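Local atomic coordinates of DNA translocase coupling protein (Clostridium perfringens, PDB entry 6O1W), a protein that probably uses ATP binding and hydrolysis to move DNA, as an FtsK/SpoIIIE-type translocase serving as coupling protein in conjugation of plasmid pCW3. Residues R13-Q18 / T65-S70; E54-Y59 / V83-M88; I122-N127 / F327-G332; S129-S134 / L266-G271. One frame throughout, in Å; residues are numbered along the deposited sequence.

Contact 1: R13-Q18 / T65-S70; sequences RLAFEQ and TSLNIS
In the small N-terminal alpha/beta domain, a close packing of two helices sets A15, near the end of helix 7-18, against S66 and L67 in the last turn of helix 60-67. The closeness of the two backbones is the first evidence: the CA atoms of A15 and S66 lie only 5.9 Å apart, an approach consistent with the small side chains at both positions. The apolar part is a methyl-to-methyl touch, A15 CB to L67 CD2 at 3.7 Å. L67 delivers that methyl by setting CG anti to its carbonyl carbon (chi1 -52°), which bends the branch toward helix 7-18, although its CB does not start in that direction. Next to A15 on the helix, F16 turns into the domain core, where its ring meets F47 edge-to-face. N68, with positive phi, ends helix 60-67 and turns the chain into strand 69-76.

Polar coupling across the gap is indirect. One water donates to A15 O (2.8 Å) and to Q18 OE1 (3.0 Å), tying together two groups of helix 7-18. S66 OG, which is also hydrogen-bonded to Q62 NE2, completes the bridge. Its hydroxyl donates to this same water, which thus accepts a proton at an OG-to-water-oxygen distance of 2.7 Å.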
# COMPACT_ATOMS: atom_id res chain seq x y z
N ARG A 13 35.74 -11.26 -5.45
CA ARG A 13 37.19 -11.24 -5.36
C ARG A 13 37.80 -10.48 -6.55
O ARG A 13 38.55 -9.52 -6.35
CB ARG A 13 37.77 -12.66 -5.17
CG ARG A 13 39.30 -12.70 -5.21
CD ARG A 13 39.90 -14.00 -4.68
NE ARG A 13 41.17 -13.71 -4.01
CZ ARG A 13 41.79 -14.51 -3.15
NH1 ARG A 13 41.27 -15.68 -2.83
NH2 ARG A 13 42.93 -14.13 -2.59
N LEU A 14 37.41 -10.87 -7.77
CA LEU A 14 37.85 -10.25 -9.01
C LEU A 14 37.51 -8.75 -9.05
O LEU A 14 38.36 -7.93 -9.41
CB LEU A 14 37.22 -10.97 -10.22
CG LEU A 14 37.56 -10.42 -11.62
CD1 LEU A 14 39.04 -10.56 -11.94
CD2 LEU A 14 36.70 -11.06 -12.69
N ALA A 15 36.30 -8.39 -8.65
CA ALA A 15 35.85 -7.00 -8.63
C ALA A 15 36.73 -6.17 -7.69
O ALA A 15 37.20 -5.11 -8.08
CB ALA A 15 34.37 -6.93 -8.22
N PHE A 16 37.00 -6.68 -6.46
CA PHE A 16 37.80 -5.95 -5.48
C PHE A 16 39.27 -5.79 -5.89
O PHE A 16 39.86 -4.72 -5.71
CB PHE A 16 37.66 -6.60 -4.11
CG PHE A 16 36.31 -6.47 -3.47
CD1 PHE A 16 35.67 -5.23 -3.40
CD2 PHE A 16 35.70 -7.55 -2.86
CE1 PHE A 16 34.41 -5.10 -2.80
CE2 PHE A 16 34.45 -7.41 -2.23
CZ PHE A 16 33.83 -6.19 -2.19
N GLU A 17 39.85 -6.84 -6.46
CA GLU A 17 41.23 -6.87 -6.96
C GLU A 17 41.44 -5.89 -8.13
O GLU A 17 42.45 -5.19 -8.15
CB GLU A 17 41.60 -8.30 -7.36
CG GLU A 17 42.02 -9.14 -6.17
CD GLU A 17 42.25 -10.61 -6.44
OE1 GLU A 17 42.21 -11.02 -7.63
OE2 GLU A 17 42.48 -11.36 -5.46
N GLN A 18 40.47 -5.80 -9.07
CA GLN A 18 40.51 -4.83 -10.20
C GLN A 18 40.59 -3.36 -9.63
O GLN A 18 41.18 -2.48 -10.26
CB GLN A 18 39.23 -4.94 -11.05
CG GLN A 18 39.27 -6.03 -12.10
CD GLN A 18 37.94 -6.27 -12.77
OE1 GLN A 18 36.85 -5.90 -12.29
NE2 GLN A 18 38.01 -6.91 -13.90
N THR A 65 28.71 -0.16 -10.00
CA THR A 65 29.09 -0.56 -11.35
C THR A 65 29.83 -1.93 -11.40
O THR A 65 29.50 -2.78 -12.23
CB THR A 65 29.89 0.56 -11.99
OG1 THR A 65 29.03 1.69 -12.06
CG2 THR A 65 30.36 0.22 -13.39
N SER A 66 30.83 -2.10 -10.57
CA SER A 66 31.63 -3.33 -10.54
C SER A 66 30.75 -4.53 -10.15
O SER A 66 30.77 -5.53 -10.84
CB SER A 66 32.79 -3.20 -9.54
OG SER A 66 33.70 -2.22 -10.01
N LEU A 67 29.93 -4.39 -9.10
CA LEU A 67 29.06 -5.49 -8.64
C LEU A 67 27.70 -5.53 -9.33
O LEU A 67 26.96 -6.50 -9.13
CB LEU A 67 28.92 -5.47 -7.10
CG LEU A 67 30.23 -5.42 -6.27
CD1 LEU A 67 29.94 -5.31 -4.79
CD2 LEU A 67 31.09 -6.62 -6.51
N ASN A 68 27.36 -4.51 -10.16
CA ASN A 68 26.06 -4.37 -10.83
C ASN A 68 24.90 -4.36 -9.82
O ASN A 68 23.99 -5.20 -9.87
CB ASN A 68 25.83 -5.40 -11.97
CG ASN A 68 24.61 -5.06 -12.78
OD1 ASN A 68 24.22 -3.89 -12.93
ND2 ASN A 68 23.93 -6.09 -13.27
N ILE A 69 24.95 -3.43 -8.85
CA ILE A 69 23.89 -3.33 -7.84
C ILE A 69 23.54 -1.86 -7.63
O ILE A 69 24.34 -1.00 -7.96
CB ILE A 69 24.31 -3.99 -6.47
CG1 ILE A 69 25.55 -3.30 -5.84
CG2 ILE A 69 24.48 -5.54 -6.58
CD1 ILE A 69 26.20 -3.98 -4.49
N SER A 70 22.37 -1.58 -7.06
CA SER A 70 21.96 -0.27 -6.59
C SER A 70 22.14 -0.36 -5.08
O SER A 70 21.52 -1.20 -4.44
CB SER A 70 20.50 -0.02 -6.90
OG SER A 70 20.34 0.14 -8.30
O HOH W 1 35.82 -3.94 -10.24

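Contact 2: E54-Y59 / V83-M88; sequences ETWKSY and VIIKSM. With BGC (beta-D-glucopyranose), chain D.
W56 of helix 53-58 lays its indole flat against V83 of strand 82-89, and this is the tight part of the contact. V83 CG2 sits 3.5 Å from the centroid of the six-membered ring of W56, only 14° off the ring normal, a CH-pi arrangement over the face. The closest pair is W56 CE2 with V83 CG2 at 3.4 Å. The other valine methyl, V83 CG1, lies beside the pyrrole part, 3.8 Å from W56 NE1, so both branches press on the same indole. Two residues on, I85 adds a lighter touch, its CD1 reaching W56 CZ3 obliquely at 3.9 Å. The indole is held by more than apolar packing: the single NE1 N-H is shared weakly between I51 O and S49 OG, F21 meets the ring edge-to-face and the F47 ring meets it at a shallow tilt.

The contact loosens quickly on both sides. E54, K57 and S58 line the exposed flank of the helix and reach nothing on the strand. On the strand, K86 points to the opposite face of the sheet, and its chain curls at chi2, chi3 and chi4 toward a bound glucose. There K86 CE comes within 3.5 Å of the sugar O1, and NZ makes a long, weak ion pair with D319, which itself hydrogen-bonds the sugar, as do E44 and D37. Alternating strand residues thus serve two faces, V83 and I85 the helix and K86 the sugar, an arrangement typical of a helix packed across one side of a four-stranded antiparallel sheet.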
# COMPACT_ATOMS: atom_id res chain seq x y z
N GLU A 54 34.07 5.02 5.74
CA GLU A 54 34.13 6.25 4.95
C GLU A 54 34.79 5.99 3.59
O GLU A 54 34.36 6.58 2.60
CB GLU A 54 34.75 7.44 5.72
CG GLU A 54 35.80 7.08 6.76
CD GLU A 54 35.28 6.60 8.11
OE1 GLU A 54 34.53 7.36 8.77
OE2 GLU A 54 35.63 5.47 8.50
N THR A 55 35.75 5.05 3.53
CA THR A 55 36.35 4.64 2.26
C THR A 55 35.32 3.81 1.42
O THR A 55 35.13 4.11 0.25
CB THR A 55 37.69 3.97 2.47
OG1 THR A 55 38.54 4.93 3.10
CG2 THR A 55 38.33 3.53 1.14
N TRP A 56 34.58 2.85 2.06
CA TRP A 56 33.51 2.10 1.38
C TRP A 56 32.50 3.10 0.80
O TRP A 56 32.02 2.91 -0.32
CB TRP A 56 32.76 1.16 2.35
CG TRP A 56 33.48 -0.12 2.69
CD1 TRP A 56 34.42 -0.30 3.65
CD2 TRP A 56 33.26 -1.41 2.09
NE1 TRP A 56 34.80 -1.63 3.71
CE2 TRP A 56 34.12 -2.33 2.74
CE3 TRP A 56 32.48 -1.87 1.01
CZ2 TRP A 56 34.18 -3.68 2.40
CZ3 TRP A 56 32.56 -3.21 0.65
CH2 TRP A 56 33.40 -4.10 1.33
N LYS A 57 32.16 4.16 1.58
CA LYS A 57 31.18 5.15 1.15
C LYS A 57 31.66 5.95 -0.06
O LYS A 57 30.88 6.19 -0.98
CB LYS A 57 30.72 6.04 2.31
CG LYS A 57 29.79 5.24 3.24
CD LYS A 57 29.22 6.05 4.40
CE LYS A 57 28.29 5.18 5.21
NZ LYS A 57 27.52 5.96 6.21
N SER A 58 32.97 6.26 -0.10
CA SER A 58 33.57 6.94 -1.25
C SER A 58 33.54 6.04 -2.50
O SER A 58 33.49 6.53 -3.63
CB SER A 58 35.02 7.30 -0.93
OG SER A 58 34.99 8.41 -0.06
N TYR A 59 33.55 4.71 -2.27
CA TYR A 59 33.56 3.77 -3.36
C TYR A 59 32.19 3.37 -3.83
O TYR A 59 32.15 2.58 -4.75
CB TYR A 59 34.39 2.54 -3.00
CG TYR A 59 35.83 2.68 -3.41
CD1 TYR A 59 36.73 3.41 -2.64
CD2 TYR A 59 36.31 2.07 -4.56
CE1 TYR A 59 38.08 3.49 -2.98
CE2 TYR A 59 37.64 2.20 -4.96
CZ TYR A 59 38.53 2.91 -4.16
OH TYR A 59 39.85 2.99 -4.51
N VAL A 83 31.15 -4.46 7.52
CA VAL A 83 30.27 -3.55 6.78
C VAL A 83 29.08 -4.34 6.28
O VAL A 83 29.21 -5.52 5.94
CB VAL A 83 30.91 -2.66 5.68
CG1 VAL A 83 32.04 -1.81 6.25
CG2 VAL A 83 31.37 -3.47 4.48
N ILE A 84 27.93 -3.71 6.28
CA ILE A 84 26.66 -4.30 5.88
C ILE A 84 26.11 -3.41 4.79
O ILE A 84 25.91 -2.21 5.04
CB ILE A 84 25.68 -4.40 7.08
CG1 ILE A 84 26.27 -5.27 8.23
CG2 ILE A 84 24.28 -4.88 6.61
CD1 ILE A 84 25.52 -5.27 9.56
N ILE A 85 25.88 -3.98 3.61
CA ILE A 85 25.36 -3.24 2.46
C ILE A 85 23.94 -3.72 2.21
O ILE A 85 23.70 -4.93 2.17
CB ILE A 85 26.26 -3.49 1.21
CG1 ILE A 85 27.75 -3.16 1.48
CG2 ILE A 85 25.72 -2.74 -0.05
CD1 ILE A 85 28.71 -3.64 0.41
N LYS A 86 23.00 -2.76 2.06
CA LYS A 86 21.63 -3.04 1.66
C LYS A 86 21.60 -2.67 0.19
O LYS A 86 22.00 -1.56 -0.18
CB LYS A 86 20.62 -2.23 2.51
CG LYS A 86 20.59 -2.58 4.02
CD LYS A 86 20.46 -4.10 4.39
CE LYS A 86 19.28 -4.83 3.78
NZ LYS A 86 17.99 -4.19 4.11
N SER A 87 21.27 -3.62 -0.67
CA SER A 87 21.29 -3.36 -2.12
C SER A 87 20.23 -4.11 -2.89
O SER A 87 19.60 -5.00 -2.34
CB SER A 87 22.66 -3.71 -2.71
OG SER A 87 22.99 -5.07 -2.50
N MSE A 88 20.09 -3.79 -4.18
CA MSE A 88 19.20 -4.45 -5.13
C MSE A 88 20.01 -4.71 -6.38
O MSE A 88 20.73 -3.81 -6.83
CB MSE A 88 18.00 -3.55 -5.47
CG MSE A 88 16.95 -3.51 -4.37
SE MSE A 88 15.47 -2.30 -4.78
CE MSE A 88 14.73 -3.22 -6.35
C2 BGC D . 16.37 -6.92 6.91
C3 BGC D . 15.30 -7.95 6.57
C4 BGC D . 15.51 -8.52 5.17
C5 BGC D . 16.95 -9.01 5.01
C6 BGC D . 17.28 -9.44 3.60
C1 BGC D . 17.76 -7.47 6.66
O1 BGC D . 18.68 -6.46 6.85
O2 BGC D . 16.28 -6.51 8.27
O3 BGC D . 14.01 -7.35 6.65
O4 BGC D . 14.59 -9.58 4.90
O5 BGC D . 17.86 -7.94 5.31
O6 BGC D . 17.27 -8.34 2.70

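Contact 3: I122-N127 / F327-G332; sequences IKIDLN and FLFKLG. With BGC (beta-D-glucopyranose), chain C.
F329 packs between strands 326-331 and 121-125, touching I122 and I124 on the latter, the edge strand of the mixed sheet in the FtsK/SpoIIIE-family, P-loop NTPase part. Strands 111-116 and 334-340 lie between these two in sheet order, yet I122 CA and F329 CA are only 8.4 Å apart, far less than three strand spacings. The sheet must therefore curl strongly here and bring its edge strand back over strand 326-331. The I122 side chain lies about 9 Å from that of A340, which contacts ATP in another structure of this protein.

Along the second segment, F327 comes first, on roughly the same side of the strand as F329, and packs on F338 and I298, too far along to reach strand 121-125. L328 points to the opposite face, onto T40. F329 then points into the curl. Its ring swings out with CG anti to the backbone N (chi1 179°), and I122 CG2 settles over the middle of one face, 3.6 Å from the ring centroid and 14° off the normal. I124 comes to the rim instead, its CG1 3.7 Å from F329 CE1. K330 leaves this side and gives its NZ to L312 O. L331 points back toward strand 121-125 without reaching it, and G332 turns the chain toward strand 334-340.

A bound glucose has its O2 3.7 Å from I122 CD1. V336, of strand 334-340, also belongs to this pocket. The chemistry implies a curl closed by CH-pi and apolar contact, which the sugar appears to border through van der Waals contact.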
# COMPACT_ATOMS: atom_id res chain seq x y z
N ILE A 122 0.72 -5.00 -10.31
CA ILE A 122 0.03 -5.48 -9.14
C ILE A 122 -1.46 -5.28 -9.38
O ILE A 122 -1.88 -4.14 -9.58
CB ILE A 122 0.52 -4.76 -7.85
CG1 ILE A 122 2.03 -5.01 -7.59
CG2 ILE A 122 -0.36 -5.10 -6.64
CD1 ILE A 122 2.43 -6.29 -6.94
N LYS A 123 -2.25 -6.37 -9.37
CA LYS A 123 -3.71 -6.34 -9.55
C LYS A 123 -4.39 -6.81 -8.28
O LYS A 123 -3.88 -7.70 -7.60
CB LYS A 123 -4.18 -7.20 -10.74
CG LYS A 123 -3.61 -6.73 -12.09
CD LYS A 123 -4.19 -7.47 -13.26
CE LYS A 123 -3.40 -7.19 -14.51
NZ LYS A 123 -3.83 -8.04 -15.65
N ILE A 124 -5.49 -6.15 -7.92
CA ILE A 124 -6.31 -6.50 -6.77
C ILE A 124 -7.71 -6.78 -7.30
O ILE A 124 -8.30 -5.92 -7.97
CB ILE A 124 -6.35 -5.39 -5.67
CG1 ILE A 124 -4.94 -5.00 -5.17
CG2 ILE A 124 -7.24 -5.83 -4.49
CD1 ILE A 124 -4.91 -3.64 -4.43
N ASP A 125 -8.24 -7.98 -7.01
CA ASP A 125 -9.62 -8.36 -7.35
C ASP A 125 -10.45 -8.18 -6.08
O ASP A 125 -10.41 -9.01 -5.16
CB ASP A 125 -9.69 -9.81 -7.84
CG ASP A 125 -11.10 -10.25 -8.26
OD1 ASP A 125 -12.07 -9.53 -7.94
OD2 ASP A 125 -11.22 -11.32 -8.90
N LEU A 126 -11.21 -7.07 -6.04
CA LEU A 126 -12.04 -6.71 -4.90
C LEU A 126 -13.10 -7.76 -4.56
O LEU A 126 -13.51 -7.81 -3.41
CB LEU A 126 -12.65 -5.32 -5.07
CG LEU A 126 -11.65 -4.15 -5.19
CD1 LEU A 126 -12.36 -2.90 -5.40
CD2 LEU A 126 -10.80 -4.02 -3.94
N ASN A 127 -13.45 -8.68 -5.51
CA ASN A 127 -14.38 -9.79 -5.21
C ASN A 127 -13.71 -10.87 -4.33
O ASN A 127 -14.41 -11.67 -3.70
CB ASN A 127 -14.94 -10.41 -6.52
CG ASN A 127 -15.79 -9.44 -7.33
OD1 ASN A 127 -15.55 -9.19 -8.52
ND2 ASN A 127 -16.77 -8.85 -6.69
N PHE A 327 6.50 1.36 -2.79
CA PHE A 327 5.77 0.78 -1.66
C PHE A 327 5.99 -0.68 -1.54
O PHE A 327 6.48 -1.31 -2.48
CB PHE A 327 4.24 1.00 -1.90
CG PHE A 327 3.73 2.38 -1.61
CD1 PHE A 327 3.84 3.39 -2.55
CD2 PHE A 327 3.18 2.69 -0.37
CE1 PHE A 327 3.42 4.69 -2.25
CE2 PHE A 327 2.74 3.98 -0.08
CZ PHE A 327 2.88 4.98 -1.01
N LEU A 328 5.54 -1.24 -0.40
CA LEU A 328 5.37 -2.67 -0.16
C LEU A 328 3.88 -3.04 -0.30
O LEU A 328 2.99 -2.35 0.19
CB LEU A 328 5.87 -3.10 1.22
CG LEU A 328 7.38 -2.93 1.46
CD1 LEU A 328 7.71 -3.22 2.87
CD2 LEU A 328 8.19 -3.82 0.55
N PHE A 329 3.64 -4.16 -0.95
CA PHE A 329 2.31 -4.74 -1.13
C PHE A 329 2.30 -6.06 -0.36
O PHE A 329 3.15 -6.92 -0.60
CB PHE A 329 2.02 -5.02 -2.61
CG PHE A 329 0.67 -5.64 -2.89
CD1 PHE A 329 -0.46 -4.84 -3.04
CD2 PHE A 329 0.53 -7.02 -3.05
CE1 PHE A 329 -1.71 -5.41 -3.32
CE2 PHE A 329 -0.71 -7.58 -3.37
CZ PHE A 329 -1.83 -6.78 -3.48
N LYS A 330 1.32 -6.23 0.50
CA LYS A 330 1.12 -7.47 1.23
C LYS A 330 -0.35 -7.92 1.12
O LYS A 330 -1.26 -7.16 1.43
CB LYS A 330 1.56 -7.33 2.70
CG LYS A 330 1.37 -8.61 3.49
CD LYS A 330 1.99 -8.58 4.86
CE LYS A 330 2.26 -10.00 5.30
NZ LYS A 330 1.90 -10.22 6.73
N LEU A 331 -0.56 -9.14 0.61
CA LEU A 331 -1.85 -9.84 0.50
C LEU A 331 -1.55 -11.28 0.84
O LEU A 331 -0.90 -11.98 0.07
CB LEU A 331 -2.50 -9.73 -0.89
CG LEU A 331 -3.86 -10.48 -1.08
CD1 LEU A 331 -4.84 -10.17 0.00
CD2 LEU A 331 -4.49 -10.13 -2.39
N GLY A 332 -1.99 -11.70 2.00
CA GLY A 332 -1.68 -13.03 2.50
C GLY A 332 -0.32 -13.00 3.18
O GLY A 332 0.03 -12.00 3.82
C2 BGC C . 1.07 -10.40 -6.60
C3 BGC C . 1.55 -10.08 -8.01
C4 BGC C . 0.50 -10.51 -9.02
C5 BGC C . -0.73 -9.61 -8.85
C6 BGC C . -2.01 -10.21 -9.41
C1 BGC C . -0.43 -10.15 -6.44
O1 BGC C . -1.09 -11.37 -6.37
O2 BGC C . 1.79 -9.64 -5.63
O3 BGC C . 2.79 -10.73 -8.27
O4 BGC C . 0.99 -10.41 -10.35
O5 BGC C . -0.95 -9.28 -7.47
O6 BGC C . -2.57 -11.24 -8.60

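Contact 4: S129-S134 / L266-G271; sequences SPHILS and LSRATG
P130 and R268 bring the two backbones together, their CA atoms 5.8 Å apart. In the FtsK/SpoIIIE-family part, this joins the turn between helix 247-266 and strand 272-278 to the start of strand 132-135, which leads into the probable P-loop (Walker A). S267 is the first residue to leave the helix; R268, A269 and T270 keep helical angles without the regular bonds, and G271, at positive phi, turns the chain into strand 272-278.

R268 starts with its CB pointing away from P130, but bends at chi2 (-110°) and chi3 (114°) so that the guanidinium curls back. One face of that group then rests on the proline: P130 CG lies 3.6 Å above the plane, offset toward the rim. The H131 ring stands steeply to the guanidinium, the planes 75° apart, and its edge atom CD2 meets R268 NH2 at 3.6 Å. S267 OG faces another part of the same ring edge, 3.0 Å from H131 NE2, and has its one proton within reach of both L263 O and I272 O. NE2 also makes a weak hydrogen bond to A264 O. H131 ND1 bonds to L274 N, while R268 NH2 reaches N293 O and A264 O.

The chemistry implies that the side chains at this turn are held largely by backbone groups. Because H131 ND1 takes the L274 N-H and an arginine lies nearby, the imidazole is probably neutral.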
# COMPACT_ATOMS: atom_id res chain seq x y z
N SER A 129 -10.46 -10.02 -2.30
CA SER A 129 -9.80 -9.30 -1.20
C SER A 129 -10.48 -7.92 -1.18
O SER A 129 -10.13 -7.05 -1.97
CB SER A 129 -8.30 -9.26 -1.44
OG SER A 129 -8.04 -8.65 -2.69
N PRO A 130 -11.58 -7.81 -0.41
CA PRO A 130 -12.48 -6.64 -0.57
C PRO A 130 -12.05 -5.31 0.03
O PRO A 130 -12.66 -4.29 -0.33
CB PRO A 130 -13.79 -7.12 0.08
CG PRO A 130 -13.38 -8.17 1.07
CD PRO A 130 -12.17 -8.83 0.48
N HIS A 131 -11.07 -5.30 0.96
CA HIS A 131 -10.66 -4.06 1.61
C HIS A 131 -9.17 -3.82 1.52
O HIS A 131 -8.38 -4.77 1.49
CB HIS A 131 -11.17 -3.99 3.06
CG HIS A 131 -12.61 -4.39 3.20
ND1 HIS A 131 -13.62 -3.67 2.57
CD2 HIS A 131 -13.15 -5.45 3.82
CE1 HIS A 131 -14.74 -4.31 2.85
NE2 HIS A 131 -14.52 -5.39 3.61
N ILE A 132 -8.79 -2.55 1.46
CA ILE A 132 -7.41 -2.10 1.28
C ILE A 132 -7.04 -1.07 2.35
O ILE A 132 -7.79 -0.12 2.61
CB ILE A 132 -7.26 -1.46 -0.13
CG1 ILE A 132 -7.61 -2.49 -1.24
CG2 ILE A 132 -5.86 -0.82 -0.33
CD1 ILE A 132 -7.73 -1.95 -2.68
N LEU A 133 -5.85 -1.22 2.91
CA LEU A 133 -5.30 -0.24 3.84
C LEU A 133 -4.00 0.26 3.20
O LEU A 133 -3.11 -0.55 2.85
CB LEU A 133 -5.05 -0.89 5.21
CG LEU A 133 -4.39 0.04 6.28
CD1 LEU A 133 -5.43 0.86 6.99
CD2 LEU A 133 -3.67 -0.77 7.35
N SER A 134 -3.89 1.58 3.03
CA SER A 134 -2.72 2.21 2.44
C SER A 134 -2.09 3.11 3.48
O SER A 134 -2.75 4.03 3.97
CB SER A 134 -3.08 2.97 1.16
OG SER A 134 -1.99 3.69 0.61
N LEU A 266 -18.16 -8.47 7.36
CA LEU A 266 -19.28 -9.07 6.62
C LEU A 266 -19.50 -8.67 5.16
O LEU A 266 -20.41 -9.25 4.55
CB LEU A 266 -20.60 -8.81 7.38
CG LEU A 266 -20.74 -9.37 8.82
CD1 LEU A 266 -22.12 -9.01 9.40
CD2 LEU A 266 -20.59 -10.90 8.83
N SER A 267 -18.75 -7.70 4.61
CA SER A 267 -19.05 -7.21 3.24
C SER A 267 -18.25 -7.85 2.07
O SER A 267 -18.21 -7.30 0.95
CB SER A 267 -18.92 -5.70 3.16
OG SER A 267 -17.56 -5.39 3.41
N ARG A 268 -17.70 -9.04 2.31
CA ARG A 268 -16.92 -9.83 1.35
C ARG A 268 -17.64 -10.04 0.01
O ARG A 268 -17.06 -9.77 -1.03
CB ARG A 268 -16.61 -11.22 1.96
CG ARG A 268 -16.52 -11.26 3.48
CD ARG A 268 -15.09 -11.50 3.88
NE ARG A 268 -14.54 -10.33 4.56
CZ ARG A 268 -13.29 -9.90 4.44
NH1 ARG A 268 -12.43 -10.52 3.63
NH2 ARG A 268 -12.89 -8.84 5.12
N ALA A 269 -18.89 -10.52 0.04
CA ALA A 269 -19.72 -10.90 -1.10
C ALA A 269 -20.70 -9.83 -1.59
O ALA A 269 -21.28 -9.99 -2.66
CB ALA A 269 -20.50 -12.17 -0.75
N THR A 270 -20.91 -8.77 -0.80
CA THR A 270 -21.92 -7.74 -1.06
C THR A 270 -21.46 -6.55 -1.95
O THR A 270 -22.28 -5.70 -2.30
CB THR A 270 -22.48 -7.24 0.26
OG1 THR A 270 -21.42 -6.65 0.98
CG2 THR A 270 -23.14 -8.36 1.10
N GLY A 271 -20.19 -6.50 -2.32
CA GLY A 271 -19.72 -5.43 -3.19
C GLY A 271 -19.68 -4.07 -2.51
O GLY A 271 -19.95 -3.06 -3.14

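From the N terminus, contact 1 joins helix 7-18 to helix 60-67, and before it closes the chain has already entered contact 2 at helix 53-58, which closes at strand 82-89. These two loops cross, and they meet directly in the N-terminal antiparallel sheet, where S70 N and M88 O are 2.8 Å apart, probably hydrogen-bonded. Contact 3 opens later, at strand 121-125, and does not close until 200 residues later at strand 326-331. Within that span lies the whole of contact 4, which ties strand 132-135 to the loop after helix 247-266. Contacts 3 and 4 also touch, through I124 and S129, and share the large mixed sheet of the P-loop ATPase part.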